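Local atomic coordinates of C alpha-dehydrogenase (Sphingobium sp. SYK-6, PDB entry 4YAC), a protein that binds NADH as a short-chain dehydrogenase/reductase and probably oxidises an alpha-carbon alcohol in the bacterial breakdown of lignin beta-aryl ethers. Residues Asp42-Ala47 against Pro60-Leu65; Ala9-Thr12 against Val18-Gly21; Asn117-Gly122 against Tyr162-Leu167. One frame throughout, in Å; residues are numbered along the deposited sequence.

Contact 1: Asp42-Ala47 against Pro60-Leu65; sequences DHLDEA and PVRLDL. With NAI (1,4-dihydronicotinamide adenine dinucleotide), chain B.
L44 lays its isobutyl group against P60 and the backbone of V61 and R62, and its CG meets CB of the P60 ring at 3.8 Å. Its CD2 branch reaches further along the strand and comes within 3.6 Å of R62 CA, so it rests on backbone as much as on side chains. R62 offers only its near end to this overlap: the chain bends away, and NH1 is hydrogen-bonded to I39 O.

The preceding residue, H43, serves the cofactor and not the strand. With CG anti to its carbonyl carbon (chi1 -74°), the imidazole meets the adenosine ribose edge-on, and H43 ND1 donates to O3B of NAI over 2.9 Å at 158°. Were H43 replaced by an alanine, O3B would be likely to lose this donor, and a gap would probably open beside the ribose. The other end of the adenosine is read from the 60-65 side. D64 OD1 accepts from N6A of NAI at 3.1 Å, and the same oxygen is hydrogen-bonded to T66 OG1, which should steady the carboxylate. Next to it, the L65 backbone N donates to N1A of NAI over 3.1 Å, almost straight at 173°. An amino group and a ring acceptor matched in this way fit the adenine pattern.

The helix and strand axes run all but antiparallel, 8.9 Å apart, as expected for a crossover connection returning to a parallel sheet. Strand 33-38, helix 41-51 and strand 57-62 form a beta-alpha-beta unit of the Rossmann fold, with the adenosine bound at the C-terminal ends of its strands.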
loop_
_atom_site.group_PDB
_atom_site.type_symbol
_atom_site.label_atom_id
_atom_site.label_comp_id
_atom_site.label_asym_id
_atom_site.label_seq_id
_atom_site.Cartn_x
_atom_site.Cartn_y
_atom_site.Cartn_z
ATOM N N ASP A 42 -7.096 19.190 -23.938
ATOM C CA ASP A 42 -8.493 19.264 -24.354
ATOM C C ASP A 42 -9.419 19.152 -23.138
ATOM O O ASP A 42 -10.471 19.784 -23.112
ATOM C CB ASP A 42 -8.822 18.204 -25.432
ATOM C CG ASP A 42 -8.514 16.775 -25.009
ATOM O OD1 ASP A 42 -7.935 16.546 -23.930
ATOM O OD2 ASP A 42 -8.845 15.862 -25.800
ATOM N N HIS A 43 -9.017 18.407 -22.110
ATOM C CA HIS A 43 -9.819 18.329 -20.889
ATOM C C HIS A 43 -9.822 19.670 -20.151
ATOM O O HIS A 43 -10.860 20.114 -19.668
ATOM C CB HIS A 43 -9.304 17.219 -19.972
ATOM C CG HIS A 43 -9.638 15.838 -20.451
ATOM N ND1 HIS A 43 -9.228 14.704 -19.787
ATOM C CD2 HIS A 43 -10.347 15.415 -21.524
ATOM C CE1 HIS A 43 -9.667 13.637 -20.436
ATOM N NE2 HIS A 43 -10.349 14.040 -21.490
ATOM N N LEU A 44 -8.654 20.298 -20.062
ATOM C CA LEU A 44 -8.523 21.645 -19.510
ATOM C C LEU A 44 -9.443 22.613 -20.231
ATOM O O LEU A 44 -10.161 23.390 -19.598
ATOM C CB LEU A 44 -7.072 22.126 -19.627
ATOM C CG LEU A 44 -6.130 22.220 -18.412
ATOM C CD1 LEU A 44 -6.612 21.492 -17.172
ATOM C CD2 LEU A 44 -4.754 21.710 -18.803
ATOM N N ASP A 45 -9.415 22.576 -21.560
ATOM C CA ASP A 45 -10.218 23.496 -22.359
ATOM C C ASP A 45 -11.708 23.280 -22.101
ATOM O O ASP A 45 -12.480 24.240 -22.052
ATOM C CB ASP A 45 -9.907 23.325 -23.852
ATOM C CG ASP A 45 -8.500 23.774 -24.214
ATOM O OD1 ASP A 45 -7.818 24.376 -23.360
ATOM O OD2 ASP A 45 -8.077 23.532 -25.364
ATOM N N GLU A 46 -12.107 22.021 -21.939
ATOM C CA GLU A 46 -13.497 21.688 -21.647
ATOM C C GLU A 46 -13.905 22.245 -20.291
ATOM O O GLU A 46 -14.958 22.863 -20.153
ATOM C CB GLU A 46 -13.702 20.172 -21.678
ATOM C CG GLU A 46 -13.641 19.571 -23.072
ATOM C CD GLU A 46 -13.427 18.068 -23.057
ATOM O OE1 GLU A 46 -13.508 17.460 -21.969
ATOM O OE2 GLU A 46 -13.176 17.495 -24.137
ATOM N N ALA A 47 -13.062 22.014 -19.290
ATOM C CA ALA A 47 -13.331 22.489 -17.939
ATOM C C ALA A 47 -13.463 24.008 -17.921
ATOM O O ALA A 47 -14.383 24.547 -17.311
ATOM C CB ALA A 47 -12.231 22.035 -16.983
ATOM N N PRO A 60 -6.091 27.145 -15.283
ATOM C CA PRO A 60 -5.640 25.848 -15.797
ATOM C C PRO A 60 -4.128 25.795 -15.983
ATOM O O PRO A 60 -3.520 26.809 -16.327
ATOM C CB PRO A 60 -6.352 25.754 -17.142
ATOM C CG PRO A 60 -6.389 27.163 -17.612
ATOM C CD PRO A 60 -6.564 28.020 -16.373
ATOM N N VAL A 61 -3.535 24.628 -15.751
ATOM C CA VAL A 61 -2.138 24.408 -16.090
ATOM C C VAL A 61 -1.980 22.996 -16.623
ATOM O O VAL A 61 -2.395 22.034 -15.976
ATOM C CB VAL A 61 -1.200 24.629 -14.882
ATOM C CG1 VAL A 61 -1.566 23.719 -13.708
ATOM C CG2 VAL A 61 0.255 24.429 -15.293
ATOM N N ARG A 62 -1.394 22.862 -17.808
ATOM C CA ARG A 62 -1.170 21.530 -18.354
ATOM C C ARG A 62 0.082 20.936 -17.727
ATOM O O ARG A 62 1.174 21.494 -17.847
ATOM C CB ARG A 62 -1.040 21.549 -19.875
ATOM C CG ARG A 62 -1.252 20.174 -20.486
ATOM C CD ARG A 62 -0.648 20.060 -21.871
ATOM N NE ARG A 62 0.809 19.988 -21.829
ATOM C CZ ARG A 62 1.495 18.908 -21.468
ATOM N NH1 ARG A 62 0.861 17.800 -21.104
ATOM N NH2 ARG A 62 2.821 18.936 -21.463
ATOM N N LEU A 63 -0.094 19.799 -17.062
ATOM C CA LEU A 63 0.961 19.183 -16.268
ATOM C C LEU A 63 0.866 17.666 -16.284
ATOM O O LEU A 63 -0.196 17.106 -16.025
ATOM C CB LEU A 63 0.888 19.677 -14.819
ATOM C CG LEU A 63 1.758 18.932 -13.803
ATOM C CD1 LEU A 63 3.235 19.130 -14.105
ATOM C CD2 LEU A 63 1.428 19.376 -12.390
ATOM N N ASP A 64 1.991 17.023 -16.596
ATOM C CA ASP A 64 2.190 15.596 -16.362
ATOM C C ASP A 64 2.750 15.435 -14.951
ATOM O O ASP A 64 3.878 15.833 -14.678
ATOM C CB ASP A 64 3.145 15.003 -17.407
ATOM C CG ASP A 64 3.340 13.499 -17.254
ATOM O OD1 ASP A 64 2.883 12.920 -16.246
ATOM O OD2 ASP A 64 3.973 12.896 -18.147
ATOM N N LEU A 65 1.953 14.861 -14.057
ATOM C CA LEU A 65 2.311 14.772 -12.644
ATOM C C LEU A 65 3.542 13.911 -12.400
ATOM O O LEU A 65 4.152 13.990 -11.329
ATOM C CB LEU A 65 1.138 14.215 -11.838
ATOM C CG LEU A 65 -0.172 14.984 -11.989
ATOM C CD1 LEU A 65 -1.327 14.152 -11.488
ATOM C CD2 LEU A 65 -0.107 16.324 -11.272
HETATM P PA NAI B . -11.021 10.538 -15.640
HETATM O O1A NAI B . -10.508 9.941 -16.927
HETATM O O2A NAI B . -12.461 11.038 -15.855
HETATM O O5B NAI B . -10.103 11.738 -15.206
HETATM C C5B NAI B . -8.739 11.527 -15.033
HETATM C C4B NAI B . -8.011 12.774 -15.311
HETATM O O4B NAI B . -6.637 12.619 -14.822
HETATM C C3B NAI B . -7.945 13.046 -16.741
HETATM O O3B NAI B . -8.283 14.399 -17.016
HETATM C C2B NAI B . -6.585 12.760 -17.126
HETATM O O2B NAI B . -6.177 13.549 -18.260
HETATM C C1B NAI B . -5.811 13.071 -15.942
HETATM N N9A NAI B . -4.514 12.453 -15.928
HETATM C C8A NAI B . -4.179 11.166 -16.222
HETATM N N7A NAI B . -2.853 10.991 -16.102
HETATM C C5A NAI B . -2.282 12.175 -15.716
HETATM C C6A NAI B . -0.997 12.626 -15.433
HETATM N N6A NAI B . 0.140 11.764 -15.521
HETATM N N1A NAI B . -0.804 13.923 -15.068
HETATM C C2A NAI B . -1.831 14.789 -14.975
HETATM N N3A NAI B . -3.089 14.392 -15.233
HETATM C C4A NAI B . -3.343 13.112 -15.605
HETATM O O3 NAI B . -10.982 9.482 -14.511
HETATM P PN NAI B . -11.993 9.526 -13.267
HETATM O O1N NAI B . -13.414 9.312 -13.765
HETATM O O2N NAI B . -11.600 8.368 -12.231
HETATM O O5D NAI B . -11.897 10.900 -12.556
#

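Contact 2: Ala9-Thr12 against Val18-Gly21; sequences AFVT and VALG. With NAI (1,4-dihydronicotinamide adenine dinucleotide), chain B.
The first beta-alpha turn of the Rossmann fold, where strand 8-12 passes into helix 17-28, closes through A19 packed against T12 and V11. The approach is tight: A19 CB stands 3.1 Å from the backbone oxygen T12 O, a short distance for a methyl group and a carbonyl. V11 fills the adjoining space with one branch. Its CG1, anti to the backbone N (chi1 -177°), lies 4.0 Å from A19 CB and touches A19 O at 3.5 Å. The A19 methyl meets both the T12 carbonyl and the V11 branch on its strand-facing side, while the CA atoms of V11 and A19 are 6.6 Å apart.

The sequence is consistent with the close approach. From T12 it follows the TGxxxGxG pattern of short-chain dehydrogenases, with T12, G13 and G17 in place and A19 standing where the last glycine of the pattern usually falls. The carbon a glycine would lack is the one lying against T12 O.

V18 ties the turn to the cofactor. Its backbone N donates to O5D of NAI over 2.9 Å, with an N-H...O angle of 149°, and S16 OG gives the cofactor a further bond. V18 lies in the first turn of the helix, the positive end of whose dipole would probably favour the neighbouring pyrophosphate.

T12 turns its own side chain away from the helix. Its OG1 accepts hydrogen bonds from the backbone N atoms of T91 and A92, tying the end of strand 8-12 to the segment that follows strand 87-90.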
loop_
_atom_site.group_PDB
_atom_site.type_symbol
_atom_site.label_atom_id
_atom_site.label_comp_id
_atom_site.label_asym_id
_atom_site.label_seq_id
_atom_site.Cartn_x
_atom_site.Cartn_y
_atom_site.Cartn_z
ATOM N N ALA A 9 -6.436 26.328 -3.947
ATOM C CA ALA A 9 -6.467 24.876 -4.091
ATOM C C ALA A 9 -5.740 24.451 -5.359
ATOM O O ALA A 9 -5.825 25.115 -6.391
ATOM C CB ALA A 9 -7.904 24.366 -4.111
ATOM N N PHE A 10 -5.033 23.331 -5.269
ATOM C CA PHE A 10 -4.325 22.755 -6.401
ATOM C C PHE A 10 -4.883 21.353 -6.606
ATOM O O PHE A 10 -4.670 20.474 -5.772
ATOM C CB PHE A 10 -2.817 22.740 -6.127
ATOM C CG PHE A 10 -1.970 22.446 -7.331
ATOM C CD1 PHE A 10 -1.722 21.138 -7.716
ATOM C CD2 PHE A 10 -1.392 23.475 -8.059
ATOM C CE1 PHE A 10 -0.931 20.862 -8.818
ATOM C CE2 PHE A 10 -0.599 23.206 -9.159
ATOM C CZ PHE A 10 -0.368 21.895 -9.538
ATOM N N VAL A 11 -5.623 21.163 -7.699
ATOM C CA VAL A 11 -6.368 19.924 -7.932
ATOM C C VAL A 11 -5.826 19.173 -9.144
ATOM O O VAL A 11 -5.946 19.638 -10.279
ATOM C CB VAL A 11 -7.877 20.212 -8.144
ATOM C CG1 VAL A 11 -8.661 18.910 -8.309
ATOM C CG2 VAL A 11 -8.438 21.019 -6.978
ATOM N N THR A 12 -5.253 17.995 -8.906
ATOM C CA THR A 12 -4.673 17.209 -9.988
ATOM C C THR A 12 -5.741 16.359 -10.669
ATOM O O THR A 12 -6.674 15.865 -10.026
ATOM C CB THR A 12 -3.535 16.302 -9.487
ATOM O OG1 THR A 12 -4.064 15.226 -8.704
ATOM C CG2 THR A 12 -2.542 17.105 -8.660
ATOM N N VAL A 18 -13.779 12.733 -11.319
ATOM C CA VAL A 18 -13.836 13.011 -9.883
ATOM C C VAL A 18 -13.140 14.317 -9.526
ATOM O O VAL A 18 -13.668 15.115 -8.752
ATOM C CB VAL A 18 -13.197 11.858 -9.069
ATOM C CG1 VAL A 18 -13.011 12.245 -7.604
ATOM C CG2 VAL A 18 -14.058 10.616 -9.166
ATOM N N ALA A 19 -11.955 14.533 -10.087
ATOM C CA ALA A 19 -11.175 15.719 -9.743
ATOM C C ALA A 19 -11.865 17.001 -10.208
ATOM O O ALA A 19 -11.844 18.008 -9.505
ATOM C CB ALA A 19 -9.792 15.629 -10.336
ATOM N N LEU A 20 -12.465 16.967 -11.393
ATOM C CA LEU A 20 -13.217 18.118 -11.885
ATOM C C LEU A 20 -14.379 18.415 -10.944
ATOM O O LEU A 20 -14.690 19.574 -10.674
ATOM C CB LEU A 20 -13.725 17.874 -13.305
ATOM C CG LEU A 20 -14.661 18.932 -13.896
ATOM C CD1 LEU A 20 -14.022 20.309 -13.855
ATOM C CD2 LEU A 20 -15.034 18.565 -15.320
ATOM N N GLY A 21 -15.014 17.363 -10.438
ATOM C CA GLY A 21 -16.076 17.510 -9.460
ATOM C C GLY A 21 -15.581 18.214 -8.212
ATOM O O GLY A 21 -16.273 19.060 -7.646
HETATM P PA NAI B . -11.021 10.538 -15.640
HETATM O O1A NAI B . -10.508 9.941 -16.927
HETATM O O2A NAI B . -12.461 11.038 -15.855
HETATM O O5B NAI B . -10.103 11.738 -15.206
HETATM C C5B NAI B . -8.739 11.527 -15.033
HETATM C C4B NAI B . -8.011 12.774 -15.311
HETATM O O4B NAI B . -6.637 12.619 -14.822
HETATM C C3B NAI B . -7.945 13.046 -16.741
HETATM O O3B NAI B . -8.283 14.399 -17.016
HETATM C C2B NAI B . -6.585 12.760 -17.126
HETATM O O2B NAI B . -6.177 13.549 -18.260
HETATM C C1B NAI B . -5.811 13.071 -15.942
HETATM N N9A NAI B . -4.514 12.453 -15.928
HETATM C C8A NAI B . -4.179 11.166 -16.222
HETATM N N7A NAI B . -2.853 10.991 -16.102
HETATM C C5A NAI B . -2.282 12.175 -15.716
HETATM C C6A NAI B . -0.997 12.626 -15.433
HETATM N N6A NAI B . 0.140 11.764 -15.521
HETATM N N1A NAI B . -0.804 13.923 -15.068
HETATM C C2A NAI B . -1.831 14.789 -14.975
HETATM N N3A NAI B . -3.089 14.392 -15.233
HETATM C C4A NAI B . -3.343 13.112 -15.605
HETATM O O3 NAI B . -10.982 9.482 -14.511
HETATM P PN NAI B . -11.993 9.526 -13.267
HETATM O O1N NAI B . -13.414 9.312 -13.765
HETATM O O2N NAI B . -11.600 8.368 -12.231
HETATM O O5D NAI B . -11.897 10.900 -12.556
#

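Contact 3: Asn117-Gly122 against Tyr162-Leu167; sequences NGVING and YAVRGL
V119 meets both V164 and L167, using a different methyl group for each. Its CG2 lies 3.9 Å from V164 CG1, where the two valine side chains cross at about a right angle. Its CG1 reaches CD2 of L167, also at 3.9 Å, and these two side chains slide past each other in opposite directions. The split follows from the V119 torsion: CG1 is anti to the backbone N (chi1 176°) and CG2 is anti to the carbonyl carbon, so the two branches diverge toward successive turns of the other helix. L167 CD2 is shared, since I120 CG1 approaches it at 4.1 Å from a slanting direction.

The backbones behind these side chains run nearly alongside. The short helical segments point the same way, 22° apart, with axes approaching to 10.4 Å, and V119 and V164 are the closest pair of CA atoms at 7.4 Å. Beneath them, I141 of strand 137-142 touches both V119 and V164, so the pair of helices is seated on the central parallel sheet.

Further out, the helices also pack against the second subunit: I120 touches W108 of the neighbouring chain, and R165 lies against Y162 of that chain. This is consistent with the helix-bundle interface common among short-chain dehydrogenases.

Every atom bridging the two segments is aliphatic carbon. The contact therefore rests on shape and on burial of apolar surface, while directional polar bonding is left to residues on the other faces of these helices.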
loop_
_atom_site.group_PDB
_atom_site.type_symbol
_atom_site.label_atom_id
_atom_site.label_comp_id
_atom_site.label_asym_id
_atom_site.label_seq_id
_atom_site.Cartn_x
_atom_site.Cartn_y
_atom_site.Cartn_z
ATOM N N ASN A 117 3.718 7.683 -7.829
ATOM C CA ASN A 117 4.703 8.751 -7.966
ATOM C C ASN A 117 4.052 10.111 -8.192
ATOM O O ASN A 117 4.570 11.115 -7.723
ATOM C CB ASN A 117 5.688 8.464 -9.103
ATOM C CG ASN A 117 6.791 7.505 -8.695
ATOM O OD1 ASN A 117 7.201 7.463 -7.534
ATOM N ND2 ASN A 117 7.286 6.737 -9.657
ATOM N N GLY A 118 2.923 10.156 -8.894
ATOM C CA GLY A 118 2.241 11.425 -9.114
ATOM C C GLY A 118 1.800 12.061 -7.807
ATOM O O GLY A 118 1.862 13.289 -7.642
ATOM N N VAL A 119 1.357 11.222 -6.875
ATOM C CA VAL A 119 0.935 11.685 -5.556
ATOM C C VAL A 119 2.152 12.066 -4.717
ATOM O O VAL A 119 2.160 13.116 -4.066
ATOM C CB VAL A 119 0.107 10.610 -4.822
ATOM C CG1 VAL A 119 -0.255 11.068 -3.411
ATOM C CG2 VAL A 119 -1.152 10.279 -5.610
ATOM N N ILE A 120 3.174 11.211 -4.726
ATOM C CA ILE A 120 4.425 11.519 -4.036
ATOM C C ILE A 120 4.984 12.850 -4.534
ATOM O O ILE A 120 5.402 13.700 -3.743
ATOM C CB ILE A 120 5.482 10.418 -4.241
ATOM C CG1 ILE A 120 5.051 9.133 -3.539
ATOM C CG2 ILE A 120 6.847 10.861 -3.701
ATOM C CD1 ILE A 120 5.865 7.927 -3.945
ATOM N N ASN A 121 4.993 13.022 -5.851
ATOM C CA ASN A 121 5.555 14.223 -6.456
ATOM C C ASN A 121 4.832 15.488 -5.997
ATOM O O ASN A 121 5.465 16.500 -5.710
ATOM C CB ASN A 121 5.516 14.128 -7.981
ATOM C CG ASN A 121 6.496 13.105 -8.534
ATOM O OD1 ASN A 121 7.398 12.637 -7.831
ATOM N ND2 ASN A 121 6.328 12.763 -9.810
ATOM N N GLY A 122 3.508 15.429 -5.921
ATOM C CA GLY A 122 2.741 16.570 -5.451
ATOM C C GLY A 122 3.012 16.855 -3.989
ATOM O O GLY A 122 3.259 18.001 -3.600
ATOM N N TYR A 162 -3.212 0.863 -2.296
ATOM C CA TYR A 162 -2.667 0.531 -0.989
ATOM C C TYR A 162 -1.483 1.446 -0.691
ATOM O O TYR A 162 -1.349 1.969 0.416
ATOM C CB TYR A 162 -2.234 -0.937 -0.932
ATOM C CG TYR A 162 -3.265 -1.859 -0.326
ATOM C CD1 TYR A 162 -4.373 -2.266 -1.057
ATOM C CD2 TYR A 162 -3.124 -2.341 0.969
ATOM C CE1 TYR A 162 -5.313 -3.112 -0.513
ATOM C CE2 TYR A 162 -4.060 -3.186 1.520
ATOM C CZ TYR A 162 -5.152 -3.568 0.776
ATOM O OH TYR A 162 -6.083 -4.413 1.327
ATOM N N ALA A 163 -0.640 1.657 -1.696
ATOM C CA ALA A 163 0.550 2.482 -1.530
ATOM C C ALA A 163 0.203 3.878 -1.029
ATOM O O ALA A 163 0.752 4.324 -0.025
ATOM C CB ALA A 163 1.320 2.574 -2.836
ATOM N N VAL A 164 -0.706 4.568 -1.709
ATOM C CA VAL A 164 -0.996 5.949 -1.332
ATOM C C VAL A 164 -1.824 5.987 -0.052
ATOM O O VAL A 164 -1.811 6.990 0.655
ATOM C CB VAL A 164 -1.710 6.729 -2.456
ATOM C CG1 VAL A 164 -0.771 6.897 -3.645
ATOM C CG2 VAL A 164 -3.004 6.055 -2.867
ATOM N N ARG A 165 -2.520 4.899 0.272
ATOM C CA ARG A 165 -3.161 4.813 1.582
ATOM C C ARG A 165 -2.091 4.869 2.663
ATOM O O ARG A 165 -2.239 5.577 3.654
ATOM C CB ARG A 165 -3.988 3.536 1.733
ATOM C CG ARG A 165 -4.379 3.254 3.181
ATOM C CD ARG A 165 -5.190 1.988 3.338
ATOM N NE ARG A 165 -5.343 1.640 4.749
ATOM C CZ ARG A 165 -5.779 0.467 5.195
ATOM N NH1 ARG A 165 -6.108 -0.491 4.340
ATOM N NH2 ARG A 165 -5.877 0.248 6.499
ATOM N N GLY A 166 -1.018 4.109 2.467
ATOM C CA GLY A 166 0.090 4.100 3.405
ATOM C C GLY A 166 0.690 5.484 3.540
ATOM O O GLY A 166 0.985 5.950 4.645
ATOM N N LEU A 167 0.879 6.142 2.402
ATOM C CA LEU A 167 1.420 7.495 2.392
ATOM C C LEU A 167 0.500 8.437 3.159
ATOM O O LEU A 167 0.964 9.275 3.935
ATOM C CB LEU A 167 1.608 8.000 0.959
ATOM C CG LEU A 167 2.034 9.467 0.825
ATOM C CD1 LEU A 167 3.335 9.742 1.561
ATOM C CD2 LEU A 167 2.168 9.839 -0.641
#

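The residues that touch in contacts 2 and 3 are all buried, whereas contact 1 is partly exposed, lying on one of the two outermost strands of the sheet, farther from the chain centre. Contacts 1 and 2 serve successive beta-alpha-beta units of that sheet and both hold NAI: the first at adenine and ribose through side-chain and backbone atoms, the second near the pyrophosphate through a backbone amide. They also touch directly, L65 CD2 lying 3.7 Å from T12 CG2. Contact 3, purely aliphatic between helices, does not reach the cofactor, yet a probable hydrogen bond of 2.9 Å from N121 ND2 to L65 O joins it to contact 1.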